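Local coordinates for dihydrofolate reductase (Coxiella burnetii, PDB 3TQ9), which probably catalyses the NADPH-dependent reduction of 7,8-dihydrofolate to tetrahydrofolate, a key step of folate metabolism, and is held here with NADPH and methotrexate, at residues A7-N12 and L114-H119; R13-N18 and G123-P128; I35-P40 and P56-I61. All blocks are in the same frame, centred on the assembly; numbering follows the deposited sequence.

Three contacts of one small enzyme illustrate how chemistry follows place in the fold. Contact 1 is the most buried: two parallel strands in the middle of the main sheet, joined by backbone bonds, with apolar side chains on one face and a mixed, ligand-facing set on the other. Contact 2 continues the same two chain paths into a partly exposed, short antiparallel two-stranded pair, and the two touch where Phe127 packs on Ala7 and Met9. Contact 3 lies on the other side of the chain's centre, also partly buried, and relies on a charged arginine more than on strand pairing. Contacts 1 and 3 meet methotrexate, at its pteridine and its alpha-carboxylate respectively; contacts 1 and 2 both meet the nicotinamide end of NADPH.

Contact 1: residues A7-N12 and L114-H119; sequences AAMDKN and LTIINH. With MTX (methotrexate), chain C.
Ala7 and Met9 meet Leu114 to Ile117 through a run of backbone bonds. Thr115 N donates a hydrogen bond to Ala7 O at 2.9 Å, Met9 N donates to Thr115 O at 2.7 Å, and Ile117 N reaches Met9 O, also at 2.7 Å. The two carbonyls Ala7 O and Met9 O each take a CA-H contact as well, from Leu114 and Ile116. These are neighbouring parallel strands at the heart of the mixed sheet of the dihydrofolate reductase fold, with 154-159 pairing on the far side of 111-117. On one sheet face Met9, with CG between its backbone N and carbonyl carbon (chi1 72°), bends back at chi3 and brings CE to 3.7 Å from Leu114 CD2. On the other, Ala8 CB lies 3.4 Å from N1 of methotrexate, and Ala8 O accepts from the carboxamide nitrogen of NADPH. Thr115 OG1 is hydrogen-bonded to Asp28 OD1, which is also hydrogen-bonded to methotrexate. Asp10 opens an Asx turn: its OD1 receives Asn12 N at 2.8 Å from above the carboxylate plane and also Leu14 N, while OD2 accepts from Phe121 N.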
loop_
_atom_site.group_PDB
_atom_site.type_symbol
_atom_site.label_atom_id
_atom_site.label_comp_id
_atom_site.label_asym_id
_atom_site.label_seq_id
_atom_site.Cartn_x
_atom_site.Cartn_y
_atom_site.Cartn_z
ATOM N N ALA A 7 -0.212 -3.661 -3.055
ATOM C CA ALA A 7 -0.230 -2.723 -4.182
ATOM C C ALA A 7 -0.915 -3.348 -5.381
ATOM O O ALA A 7 -0.840 -4.558 -5.571
ATOM C CB ALA A 7 1.180 -2.300 -4.541
ATOM N N ALA A 8 -1.622 -2.522 -6.154
ATOM C CA ALA A 8 -2.131 -2.907 -7.462
ATOM C C ALA A 8 -1.302 -2.163 -8.498
ATOM O O ALA A 8 -1.097 -0.951 -8.383
ATOM C CB ALA A 8 -3.595 -2.557 -7.600
ATOM N N MET A 9 -0.818 -2.893 -9.497
ATOM C CA MET A 9 0.109 -2.343 -10.485
ATOM C C MET A 9 -0.041 -3.070 -11.807
ATOM O O MET A 9 -0.458 -4.220 -11.822
ATOM C CB MET A 9 1.547 -2.500 -9.983
ATOM C CG MET A 9 2.058 -3.945 -10.007
ATOM S SD MET A 9 3.669 -4.141 -9.264
ATOM C CE MET A 9 3.269 -3.752 -7.561
ATOM N N ASP A 10 0.307 -2.411 -12.909
ATOM C CA ASP A 10 0.296 -3.062 -14.229
ATOM C C ASP A 10 1.655 -3.717 -14.530
ATOM O O ASP A 10 2.514 -3.796 -13.654
ATOM C CB ASP A 10 -0.138 -2.073 -15.325
ATOM C CG ASP A 10 0.935 -1.052 -15.675
ATOM O OD1 ASP A 10 2.063 -1.148 -15.158
ATOM O OD2 ASP A 10 0.644 -0.143 -16.479
ATOM N N LYS A 11 1.848 -4.187 -15.761
ATOM C CA LYS A 11 3.081 -4.889 -16.137
ATOM C C LYS A 11 4.323 -4.000 -16.142
ATOM O O LYS A 11 5.438 -4.513 -16.137
ATOM C CB LYS A 11 2.922 -5.590 -17.499
ATOM C CG LYS A 11 2.771 -4.661 -18.712
ATOM C CD LYS A 11 1.784 -5.222 -19.754
ATOM C CE LYS A 11 2.400 -6.266 -20.685
ATOM N NZ LYS A 11 2.384 -5.825 -22.118
ATOM N N ASN A 12 4.132 -2.681 -16.163
ATOM C CA ASN A 12 5.244 -1.731 -16.012
ATOM C C ASN A 12 5.386 -1.161 -14.601
ATOM O O ASN A 12 6.155 -0.220 -14.394
ATOM C CB ASN A 12 5.109 -0.584 -17.015
ATOM C CG ASN A 12 5.508 -0.991 -18.402
ATOM O OD1 ASN A 12 5.091 -2.041 -18.884
ATOM N ND2 ASN A 12 6.326 -0.172 -19.056
ATOM N N LEU A 114 0.556 -8.397 -4.097
ATOM C CA LEU A 114 0.569 -7.597 -5.324
ATOM C C LEU A 114 -0.467 -8.043 -6.366
ATOM O O LEU A 114 -0.507 -9.217 -6.746
ATOM C CB LEU A 114 1.966 -7.642 -5.953
ATOM C CG LEU A 114 3.148 -7.260 -5.057
ATOM C CD1 LEU A 114 4.454 -7.473 -5.819
ATOM C CD2 LEU A 114 3.015 -5.815 -4.547
ATOM N N THR A 115 -1.299 -7.101 -6.819
ATOM C CA THR A 115 -2.176 -7.322 -7.968
ATOM C C THR A 115 -1.451 -6.785 -9.197
ATOM O O THR A 115 -1.229 -5.581 -9.300
ATOM C CB THR A 115 -3.540 -6.599 -7.814
ATOM O OG1 THR A 115 -4.102 -6.881 -6.526
ATOM C CG2 THR A 115 -4.528 -7.046 -8.899
ATOM N N ILE A 116 -1.055 -7.674 -10.108
ATOM C CA ILE A 116 -0.364 -7.267 -11.337
ATOM C C ILE A 116 -1.308 -7.374 -12.520
ATOM O O ILE A 116 -1.689 -8.472 -12.916
ATOM C CB ILE A 116 0.892 -8.104 -11.614
ATOM C CG1 ILE A 116 1.823 -8.071 -10.401
ATOM C CG2 ILE A 116 1.618 -7.567 -12.842
ATOM C CD1 ILE A 116 2.847 -9.172 -10.392
ATOM N N ILE A 117 -1.671 -6.222 -13.078
ATOM C CA ILE A 117 -2.656 -6.120 -14.156
ATOM C C ILE A 117 -1.986 -6.276 -15.528
ATOM O O ILE A 117 -1.018 -5.580 -15.831
ATOM C CB ILE A 117 -3.372 -4.751 -14.092
ATOM C CG1 ILE A 117 -4.094 -4.585 -12.749
ATOM C CG2 ILE A 117 -4.344 -4.601 -15.244
ATOM C CD1 ILE A 117 -4.320 -3.144 -12.349
ATOM N N ASN A 118 -2.503 -7.176 -16.361
ATOM C CA ASN A 118 -1.882 -7.466 -17.656
ATOM C C ASN A 118 -2.274 -6.420 -18.700
ATOM O O ASN A 118 -3.113 -6.675 -19.554
ATOM C CB ASN A 118 -2.264 -8.882 -18.123
ATOM C CG ASN A 118 -1.430 -9.369 -19.312
ATOM O OD1 ASN A 118 -0.402 -8.782 -19.659
ATOM N ND2 ASN A 118 -1.872 -10.459 -19.933
ATOM N N HIS A 119 -1.659 -5.242 -18.619
ATOM C CA HIS A 119 -1.960 -4.122 -19.519
ATOM C C HIS A 119 -0.898 -3.040 -19.336
ATOM O O HIS A 119 -0.109 -3.109 -18.401
ATOM C CB HIS A 119 -3.347 -3.550 -19.205
ATOM C CG HIS A 119 -3.934 -2.716 -20.302
ATOM N ND1 HIS A 119 -4.537 -3.266 -21.413
ATOM C CD2 HIS A 119 -4.033 -1.375 -20.445
ATOM C CE1 HIS A 119 -4.970 -2.298 -22.200
ATOM N NE2 HIS A 119 -4.679 -1.141 -21.636
HETATM N N1 MTX C . -5.405 -2.029 -4.745
HETATM C C2 MTX C . -4.530 -2.892 -4.110
HETATM N NA2 MTX C . -4.493 -4.169 -4.455
HETATM N N3 MTX C . -3.684 -2.437 -3.118
HETATM C C4 MTX C . -3.697 -1.114 -2.735
HETATM N NA4 MTX C . -2.877 -0.688 -1.776
HETATM C C4A MTX C . -4.572 -0.235 -3.362
HETATM N N5 MTX C . -4.594 1.094 -2.984
HETATM C C6 MTX C . -5.458 1.964 -3.594
HETATM C C7 MTX C . -6.319 1.518 -4.604
HETATM N N8 MTX C . -6.308 0.184 -4.988
HETATM C C8A MTX C . -5.433 -0.696 -4.372
HETATM C C9 MTX C . -5.437 3.396 -3.133
HETATM N N10 MTX C . -6.702 4.054 -3.417
HETATM C CM MTX C . -6.658 5.183 -4.367
HETATM C C11 MTX C . -10.422 2.521 -2.116
HETATM C C12 MTX C . -10.368 3.489 -3.104
HETATM C C13 MTX C . -9.143 3.987 -3.533
HETATM C C14 MTX C . -7.954 3.523 -2.964
HETATM C C15 MTX C . -8.023 2.552 -1.964
HETATM C C16 MTX C . -9.252 2.054 -1.542
HETATM C C MTX C . -11.759 2.003 -1.677
HETATM O O MTX C . -12.904 2.788 -1.935
HETATM N N MTX C . -11.849 0.832 -1.052
HETATM C CA MTX C . -12.920 0.586 -0.106
HETATM C CT MTX C . -12.491 -0.349 0.966
HETATM O O1 MTX C . -11.408 -0.953 0.864
HETATM O O2 MTX C . -13.216 -0.513 1.974
HETATM C CB MTX C . -14.175 0.034 -0.778
HETATM C CG MTX C . -13.889 -0.767 -2.038
HETATM C CD MTX C . -15.212 -1.234 -2.593
HETATM O OE1 MTX C . -15.605 -2.406 -2.358
HETATM O OE2 MTX C . -15.924 -0.454 -3.281
#

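Contact 2: residues R13-N18 and G123-P128; sequences RLIGRN and GDVYFP. With NDP (NADPH dihydro-nicotinamide-adenine-dinucleotide phosphate), chain B.
A short antiparallel pair with a beta bulge, one strand of which forms part of the NADPH site, joins Leu14 to Tyr126 and Gly16 to Val125. The register slips by one residue between these two pairs. Phe127 N donates to Arg13 O at 2.8 Å, and the arginine returns a bond through its side chain: NE reaches Phe127 O at 2.8 Å, with that oxygen lying in the guanidinium plane. Further along, Ile15 N binds Val125 O and Asp124 N binds Gly16 O, both donors tilted about 30° from the carbonyl plane. Leu14 extends CG opposite its own backbone N (chi1 -170°), which carries CD1 over one face of the Tyr126 ring, 3.8 Å from the centroid, in a CH-pi contact. Ile15 crosses Val125 at about a right angle, and Ile15 CG1 lies 3.3 Å from Val125 CG2, tighter than usual van der Waals contact; Ile15 CG2 rests on Phe127 CB. Ile15 meets the cofactor with both backbone and side chain: the carboxamide nitrogen N7N donates to Ile15 O at 3.2 Å, and CB and CG1 lie near the nicotinamide. Gly16 CA is 3.3 Å from the ribose hydroxyl O3D. Helix 99-105 borders the pair, Phe102 touching Ile15 and Phe127 and Ala99 touching Val125, and the Phe127 ring packs against strands 2-10 and 111-117.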
loop_
_atom_site.group_PDB
_atom_site.type_symbol
_atom_site.label_atom_id
_atom_site.label_comp_id
_atom_site.label_asym_id
_atom_site.label_seq_id
_atom_site.Cartn_x
_atom_site.Cartn_y
_atom_site.Cartn_z
ATOM N N ARG A 13 4.650 -1.741 -13.649
ATOM C CA ARG A 13 4.619 -1.308 -12.239
ATOM C C ARG A 13 3.947 0.052 -11.995
ATOM O O ARG A 13 4.168 0.681 -10.957
ATOM C CB ARG A 13 6.018 -1.303 -11.630
ATOM C CG ARG A 13 6.708 -2.647 -11.621
ATOM C CD ARG A 13 7.890 -2.602 -10.673
ATOM N NE ARG A 13 8.750 -1.447 -10.937
ATOM C CZ ARG A 13 9.701 -1.402 -11.868
ATOM N NH1 ARG A 13 9.949 -2.449 -12.653
ATOM N NH2 ARG A 13 10.419 -0.296 -12.014
ATOM N N LEU A 14 3.112 0.488 -12.935
ATOM C CA LEU A 14 2.385 1.745 -12.796
ATOM C C LEU A 14 1.318 1.591 -11.721
ATOM O O LEU A 14 0.565 0.624 -11.732
ATOM C CB LEU A 14 1.734 2.127 -14.122
ATOM C CG LEU A 14 1.143 3.534 -14.172
ATOM C CD1 LEU A 14 2.250 4.570 -14.251
ATOM C CD2 LEU A 14 0.204 3.669 -15.341
ATOM N N ILE A 15 1.262 2.538 -10.790
ATOM C CA ILE A 15 0.240 2.518 -9.747
ATOM C C ILE A 15 -0.682 3.748 -9.756
ATOM O O ILE A 15 -1.796 3.671 -9.252
ATOM C CB ILE A 15 0.862 2.289 -8.319
ATOM C CG1 ILE A 15 1.543 3.544 -7.763
ATOM C CG2 ILE A 15 1.840 1.116 -8.334
ATOM C CD1 ILE A 15 2.092 3.346 -6.369
ATOM N N GLY A 16 -0.243 4.861 -10.350
ATOM C CA GLY A 16 -1.000 6.120 -10.304
ATOM C C GLY A 16 -0.874 7.022 -11.522
ATOM O O GLY A 16 -0.065 6.775 -12.413
ATOM N N ARG A 17 -1.692 8.076 -11.545
ATOM C CA ARG A 17 -1.716 9.064 -12.627
ATOM C C ARG A 17 -2.493 10.285 -12.144
ATOM O O ARG A 17 -3.649 10.156 -11.754
ATOM C CB ARG A 17 -2.398 8.473 -13.869
ATOM C CG ARG A 17 -2.578 9.435 -15.048
ATOM C CD ARG A 17 -3.494 8.844 -16.121
ATOM N NE ARG A 17 -4.860 8.676 -15.622
ATOM C CZ ARG A 17 -5.938 9.339 -16.044
ATOM N NH1 ARG A 17 -5.877 10.235 -17.031
ATOM N NH2 ARG A 17 -7.112 9.081 -15.476
ATOM N N ASN A 18 -1.871 11.463 -12.164
ATOM C CA ASN A 18 -2.533 12.700 -11.719
ATOM C C ASN A 18 -3.212 12.514 -10.362
ATOM O O ASN A 18 -4.315 13.004 -10.126
ATOM C CB ASN A 18 -3.544 13.190 -12.772
ATOM C CG ASN A 18 -2.874 13.748 -14.029
ATOM O OD1 ASN A 18 -1.676 14.033 -14.039
ATOM N ND2 ASN A 18 -3.654 13.912 -15.092
ATOM N N GLY A 123 0.663 6.829 -17.123
ATOM C CA GLY A 123 0.744 7.361 -15.760
ATOM C C GLY A 123 2.092 7.954 -15.385
ATOM O O GLY A 123 3.017 7.978 -16.190
ATOM N N ASP A 124 2.206 8.417 -14.142
ATOM C CA ASP A 124 3.406 9.133 -13.700
ATOM C C ASP A 124 4.021 8.679 -12.361
ATOM O O ASP A 124 5.080 9.181 -11.984
ATOM C CB ASP A 124 3.120 10.640 -13.664
ATOM C CG ASP A 124 1.933 10.997 -12.780
ATOM O OD1 ASP A 124 1.553 10.199 -11.897
ATOM O OD2 ASP A 124 1.379 12.096 -12.972
ATOM N N VAL A 125 3.375 7.759 -11.640
ATOM C CA VAL A 125 3.974 7.187 -10.425
ATOM C C VAL A 125 4.031 5.659 -10.538
ATOM O O VAL A 125 3.178 5.045 -11.189
ATOM C CB VAL A 125 3.246 7.631 -9.121
ATOM C CG1 VAL A 125 2.647 9.025 -9.283
ATOM C CG2 VAL A 125 2.178 6.640 -8.728
ATOM N N TYR A 126 5.048 5.065 -9.911
ATOM C CA TYR A 126 5.363 3.641 -10.076
ATOM C C TYR A 126 5.660 2.970 -8.744
ATOM O O TYR A 126 6.069 3.629 -7.781
ATOM C CB TYR A 126 6.576 3.466 -11.000
ATOM C CG TYR A 126 6.298 3.791 -12.451
ATOM C CD1 TYR A 126 5.922 2.795 -13.347
ATOM C CD2 TYR A 126 6.406 5.093 -12.928
ATOM C CE1 TYR A 126 5.659 3.083 -14.684
ATOM C CE2 TYR A 126 6.143 5.394 -14.264
ATOM C CZ TYR A 126 5.771 4.385 -15.133
ATOM O OH TYR A 126 5.510 4.680 -16.457
ATOM N N PHE A 127 5.441 1.658 -8.700
ATOM C CA PHE A 127 5.830 0.842 -7.552
ATOM C C PHE A 127 7.294 0.483 -7.750
ATOM O O PHE A 127 7.683 0.062 -8.840
ATOM C CB PHE A 127 4.970 -0.422 -7.478
ATOM C CG PHE A 127 5.248 -1.289 -6.287
ATOM C CD1 PHE A 127 4.403 -1.282 -5.198
ATOM C CD2 PHE A 127 6.348 -2.128 -6.261
ATOM C CE1 PHE A 127 4.651 -2.091 -4.107
ATOM C CE2 PHE A 127 6.604 -2.938 -5.171
ATOM C CZ PHE A 127 5.757 -2.922 -4.097
ATOM N N PRO A 128 8.114 0.635 -6.703
ATOM C CA PRO A 128 9.566 0.469 -6.804
ATOM C C PRO A 128 9.999 -0.935 -7.220
ATOM O O PRO A 128 9.324 -1.906 -6.877
ATOM C CB PRO A 128 10.023 0.729 -5.371
ATOM C CG PRO A 128 8.857 0.337 -4.547
ATOM C CD PRO A 128 7.704 0.859 -5.306
HETATM P PA NDP B . 2.298 9.149 -1.473
HETATM O O1A NDP B . 3.528 8.333 -1.210
HETATM O O2A NDP B . 0.956 8.491 -1.370
HETATM O O5B NDP B . 2.324 10.359 -0.445
HETATM C C5B NDP B . 3.403 11.287 -0.511
HETATM C C4B NDP B . 3.358 12.191 0.708
HETATM O O4B NDP B . 3.505 11.395 1.886
HETATM C C3B NDP B . 4.482 13.214 0.800
HETATM O O3B NDP B . 4.233 14.405 0.063
HETATM C C2B NDP B . 4.497 13.495 2.274
HETATM O O2B NDP B . 3.361 14.283 2.618
HETATM C C1B NDP B . 4.265 12.113 2.862
HETATM N N9A NDP B . 5.490 11.345 3.138
HETATM C C8A NDP B . 6.010 10.373 2.374
HETATM N N7A NDP B . 7.135 9.873 2.945
HETATM C C5A NDP B . 7.325 10.535 4.100
HETATM C C6A NDP B . 8.308 10.516 5.191
HETATM N N6A NDP B . 9.351 9.655 5.168
HETATM N N1A NDP B . 8.133 11.377 6.215
HETATM C C2A NDP B . 7.103 12.236 6.251
HETATM N N3A NDP B . 6.185 12.294 5.290
HETATM C C4A NDP B . 6.242 11.495 4.216
HETATM O O3 NDP B . 2.379 9.947 -2.871
HETATM P PN NDP B . 2.532 9.340 -4.364
HETATM O O1N NDP B . 3.877 8.687 -4.567
HETATM O O2N NDP B . 2.143 10.467 -5.273
HETATM O O5D NDP B . 1.411 8.216 -4.472
HETATM C C5D NDP B . 0.071 8.579 -4.780
HETATM C C4D NDP B . -0.248 7.978 -6.128
HETATM O O4D NDP B . -0.158 6.555 -6.037
HETATM C C3D NDP B . -1.672 8.301 -6.524
HETATM O O3D NDP B . -1.787 8.296 -7.951
HETATM C C2D NDP B . -2.444 7.148 -5.934
HETATM O O2D NDP B . -3.734 7.035 -6.549
HETATM C C1D NDP B . -1.470 6.003 -6.223
HETATM N N1N NDP B . -1.586 4.827 -5.364
HETATM C C2N NDP B . -1.716 3.646 -5.972
HETATM C C3N NDP B . -1.817 2.476 -5.261
HETATM C C7N NDP B . -1.959 1.175 -5.973
HETATM O O7N NDP B . -2.041 0.155 -5.326
HETATM N N7N NDP B . -2.011 1.157 -7.299
HETATM C C4N NDP B . -1.769 2.552 -3.765
HETATM C C5N NDP B . -1.631 3.871 -3.175
HETATM C C6N NDP B . -1.534 4.963 -4.026
HETATM P P2B NDP B . 3.316 15.873 2.796
HETATM O O1X NDP B . 3.404 16.286 1.356
HETATM O O2X NDP B . 1.969 16.177 3.404
HETATM O O3X NDP B . 4.456 16.228 3.708
#

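Contact 3: residues I35-P40 and P56-I61; sequences ITLGKP and PHRRNI. With MTX (methotrexate), chain C.
Arg58 crosses Thr36 obliquely where helix 26-36 ends in a type II turn, Thr36 to Lys39, that leads into strand 40-44; across from it the chain 56-61 enters strand 59-63 of the main sheet. This corner of the dihydrofolate reductase fold receives the glutamate tail of methotrexate. Gly38 N donates to His57 O at 3.0 Å, tying the turn to the second segment, and Leu37 CD2 lies 3.5 Å from His57 CB. From Arg58 CB, 3.8 Å from Lys39 O, the arginine side chain passes alongside the turn, its CG closely approached by Thr36 O. Arg58 CD comes next, at 3.4 Å from Thr36 OG1, an oxygen hydrogen-bonded to Phe32 O. The chain, bent at chi2 and chi3, carries the guanidinium to the ligand. Its NE and NH2 both donate to Pro56 O, a side-on grip that lies near the guanidinium plane and should limit rotation of the group. NH1 makes a weak bond to Thr36 OG1 as well. At the tip the two outer nitrogens clasp the alpha-carboxylate of methotrexate: Arg58 NH1 meets methotrexate O1 at 2.9 Å, and Arg58 NH2 meets methotrexate O2 at 2.7 Å with an N-H...O angle of 170°.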
loop_
_atom_site.group_PDB
_atom_site.type_symbol
_atom_site.label_atom_id
_atom_site.label_comp_id
_atom_site.label_asym_id
_atom_site.label_seq_id
_atom_site.Cartn_x
_atom_site.Cartn_y
_atom_site.Cartn_z
ATOM N N ILE A 35 -8.436 -8.060 2.772
ATOM C CA ILE A 35 -7.062 -8.123 3.244
ATOM C C ILE A 35 -6.773 -7.082 4.331
ATOM O O ILE A 35 -6.054 -7.375 5.280
ATOM C CB ILE A 35 -6.051 -7.955 2.083
ATOM C CG1 ILE A 35 -6.050 -9.189 1.183
ATOM C CG2 ILE A 35 -4.649 -7.778 2.614
ATOM C CD1 ILE A 35 -5.430 -10.425 1.827
ATOM N N THR A 36 -7.335 -5.881 4.205
ATOM C CA THR A 36 -6.995 -4.778 5.104
ATOM C C THR A 36 -7.991 -4.545 6.252
ATOM O O THR A 36 -7.690 -3.769 7.159
ATOM C CB THR A 36 -6.833 -3.465 4.332
ATOM O OG1 THR A 36 -8.072 -3.111 3.709
ATOM C CG2 THR A 36 -5.748 -3.596 3.277
ATOM N N LEU A 37 -9.156 -5.192 6.208
ATOM C CA LEU A 37 -10.190 -5.026 7.243
ATOM C C LEU A 37 -9.669 -5.353 8.645
ATOM O O LEU A 37 -9.132 -6.438 8.881
ATOM C CB LEU A 37 -11.423 -5.915 6.958
ATOM C CG LEU A 37 -12.670 -5.321 6.290
ATOM C CD1 LEU A 37 -13.714 -6.408 6.062
ATOM C CD2 LEU A 37 -13.260 -4.211 7.123
ATOM N N GLY A 38 -9.856 -4.409 9.567
ATOM C CA GLY A 38 -9.513 -4.591 10.979
ATOM C C GLY A 38 -8.045 -4.431 11.329
ATOM O O GLY A 38 -7.643 -4.725 12.450
ATOM N N LYS A 39 -7.239 -3.965 10.381
ATOM C CA LYS A 39 -5.802 -3.846 10.594
ATOM C C LYS A 39 -5.343 -2.398 10.434
ATOM O O LYS A 39 -6.040 -1.587 9.816
ATOM C CB LYS A 39 -5.044 -4.774 9.639
ATOM C CG LYS A 39 -5.298 -6.250 9.921
ATOM C CD LYS A 39 -4.797 -7.162 8.798
ATOM C CE LYS A 39 -5.271 -8.608 8.979
ATOM N NZ LYS A 39 -5.108 -9.420 7.734
ATOM N N PRO A 40 -4.189 -2.055 11.029
ATOM C CA PRO A 40 -3.584 -0.752 10.765
ATOM C C PRO A 40 -3.108 -0.649 9.323
ATOM O O PRO A 40 -2.311 -1.491 8.888
ATOM C CB PRO A 40 -2.388 -0.712 11.732
ATOM C CG PRO A 40 -2.702 -1.683 12.786
ATOM C CD PRO A 40 -3.504 -2.760 12.128
ATOM N N PRO A 56 -13.387 2.752 6.034
ATOM C CA PRO A 56 -14.098 2.319 7.239
ATOM C C PRO A 56 -13.566 1.008 7.806
ATOM O O PRO A 56 -12.997 0.200 7.071
ATOM C CB PRO A 56 -15.543 2.155 6.758
ATOM C CG PRO A 56 -15.425 1.878 5.298
ATOM C CD PRO A 56 -14.235 2.667 4.831
ATOM N N HIS A 57 -13.731 0.831 9.114
ATOM C CA HIS A 57 -13.394 -0.421 9.795
ATOM C C HIS A 57 -11.902 -0.770 9.752
ATOM O O HIS A 57 -11.528 -1.945 9.808
ATOM C CB HIS A 57 -14.219 -1.575 9.215
ATOM C CG HIS A 57 -15.680 -1.274 9.104
ATOM N ND1 HIS A 57 -16.404 -0.717 10.138
ATOM C CD2 HIS A 57 -16.556 -1.466 8.092
ATOM C CE1 HIS A 57 -17.661 -0.573 9.763
ATOM N NE2 HIS A 57 -17.779 -1.019 8.526
ATOM N N ARG A 58 -11.070 0.265 9.668
ATOM C CA ARG A 58 -9.615 0.152 9.687
ATOM C C ARG A 58 -9.027 1.352 10.407
ATOM O O ARG A 58 -9.612 2.438 10.401
ATOM C CB ARG A 58 -9.062 0.174 8.270
ATOM C CG ARG A 58 -8.934 -1.164 7.637
ATOM C CD ARG A 58 -9.169 -1.070 6.160
ATOM N NE ARG A 58 -10.575 -0.826 5.870
ATOM C CZ ARG A 58 -11.099 -0.836 4.652
ATOM N NH1 ARG A 58 -10.336 -1.079 3.588
ATOM N NH2 ARG A 58 -12.393 -0.601 4.497
ATOM N N ARG A 59 -7.862 1.154 11.012
ATOM C CA ARG A 59 -7.130 2.254 11.606
ATOM C C ARG A 59 -6.353 2.905 10.492
ATOM O O ARG A 59 -5.371 2.342 10.003
ATOM C CB ARG A 59 -6.190 1.777 12.713
ATOM C CG ARG A 59 -5.517 2.908 13.452
ATOM C CD ARG A 59 -4.693 2.392 14.603
ATOM N NE ARG A 59 -3.863 3.451 15.162
ATOM C CZ ARG A 59 -2.921 3.272 16.084
ATOM N NH1 ARG A 59 -2.662 2.058 16.565
ATOM N NH2 ARG A 59 -2.230 4.318 16.522
ATOM N N ASN A 60 -6.816 4.074 10.064
ATOM C CA ASN A 60 -6.155 4.800 9.014
ATOM C C ASN A 60 -5.013 5.571 9.620
ATOM O O ASN A 60 -5.226 6.364 10.530
ATOM C CB ASN A 60 -7.118 5.758 8.334
ATOM C CG ASN A 60 -8.087 5.055 7.428
ATOM O OD1 ASN A 60 -7.997 5.177 6.213
ATOM N ND2 ASN A 60 -9.032 4.323 8.008
ATOM N N ILE A 61 -3.800 5.332 9.123
ATOM C CA ILE A 61 -2.611 6.033 9.596
ATOM C C ILE A 61 -1.993 6.768 8.426
ATOM O O ILE A 61 -1.655 6.145 7.415
ATOM C CB ILE A 61 -1.581 5.059 10.203
ATOM C CG1 ILE A 61 -2.247 4.186 11.275
ATOM C CG2 ILE A 61 -0.411 5.826 10.794
ATOM C CD1 ILE A 61 -1.296 3.357 12.089
HETATM N N1 MTX C . -5.405 -2.029 -4.745
HETATM C C2 MTX C . -4.530 -2.892 -4.110
HETATM N NA2 MTX C . -4.493 -4.169 -4.455
HETATM N N3 MTX C . -3.684 -2.437 -3.118
HETATM C C4 MTX C . -3.697 -1.114 -2.735
HETATM N NA4 MTX C . -2.877 -0.688 -1.776
HETATM C C4A MTX C . -4.572 -0.235 -3.362
HETATM N N5 MTX C . -4.594 1.094 -2.984
HETATM C C6 MTX C . -5.458 1.964 -3.594
HETATM C C7 MTX C . -6.319 1.518 -4.604
HETATM N N8 MTX C . -6.308 0.184 -4.988
HETATM C C8A MTX C . -5.433 -0.696 -4.372
HETATM C C9 MTX C . -5.437 3.396 -3.133
HETATM N N10 MTX C . -6.702 4.054 -3.417
HETATM C CM MTX C . -6.658 5.183 -4.367
HETATM C C11 MTX C . -10.422 2.521 -2.116
HETATM C C12 MTX C . -10.368 3.489 -3.104
HETATM C C13 MTX C . -9.143 3.987 -3.533
HETATM C C14 MTX C . -7.954 3.523 -2.964
HETATM C C15 MTX C . -8.023 2.552 -1.964
HETATM C C16 MTX C . -9.252 2.054 -1.542
HETATM C C MTX C . -11.759 2.003 -1.677
HETATM O O MTX C . -12.904 2.788 -1.935
HETATM N N MTX C . -11.849 0.832 -1.052
HETATM C CA MTX C . -12.920 0.586 -0.106
HETATM C CT MTX C . -12.491 -0.349 0.966
HETATM O O1 MTX C . -11.408 -0.953 0.864
HETATM O O2 MTX C . -13.216 -0.513 1.974
HETATM C CB MTX C . -14.175 0.034 -0.778
HETATM C CG MTX C . -13.889 -0.767 -2.038
HETATM C CD MTX C . -15.212 -1.234 -2.593
HETATM O OE1 MTX C . -15.605 -2.406 -2.358
HETATM O OE2 MTX C . -15.924 -0.454 -3.281
#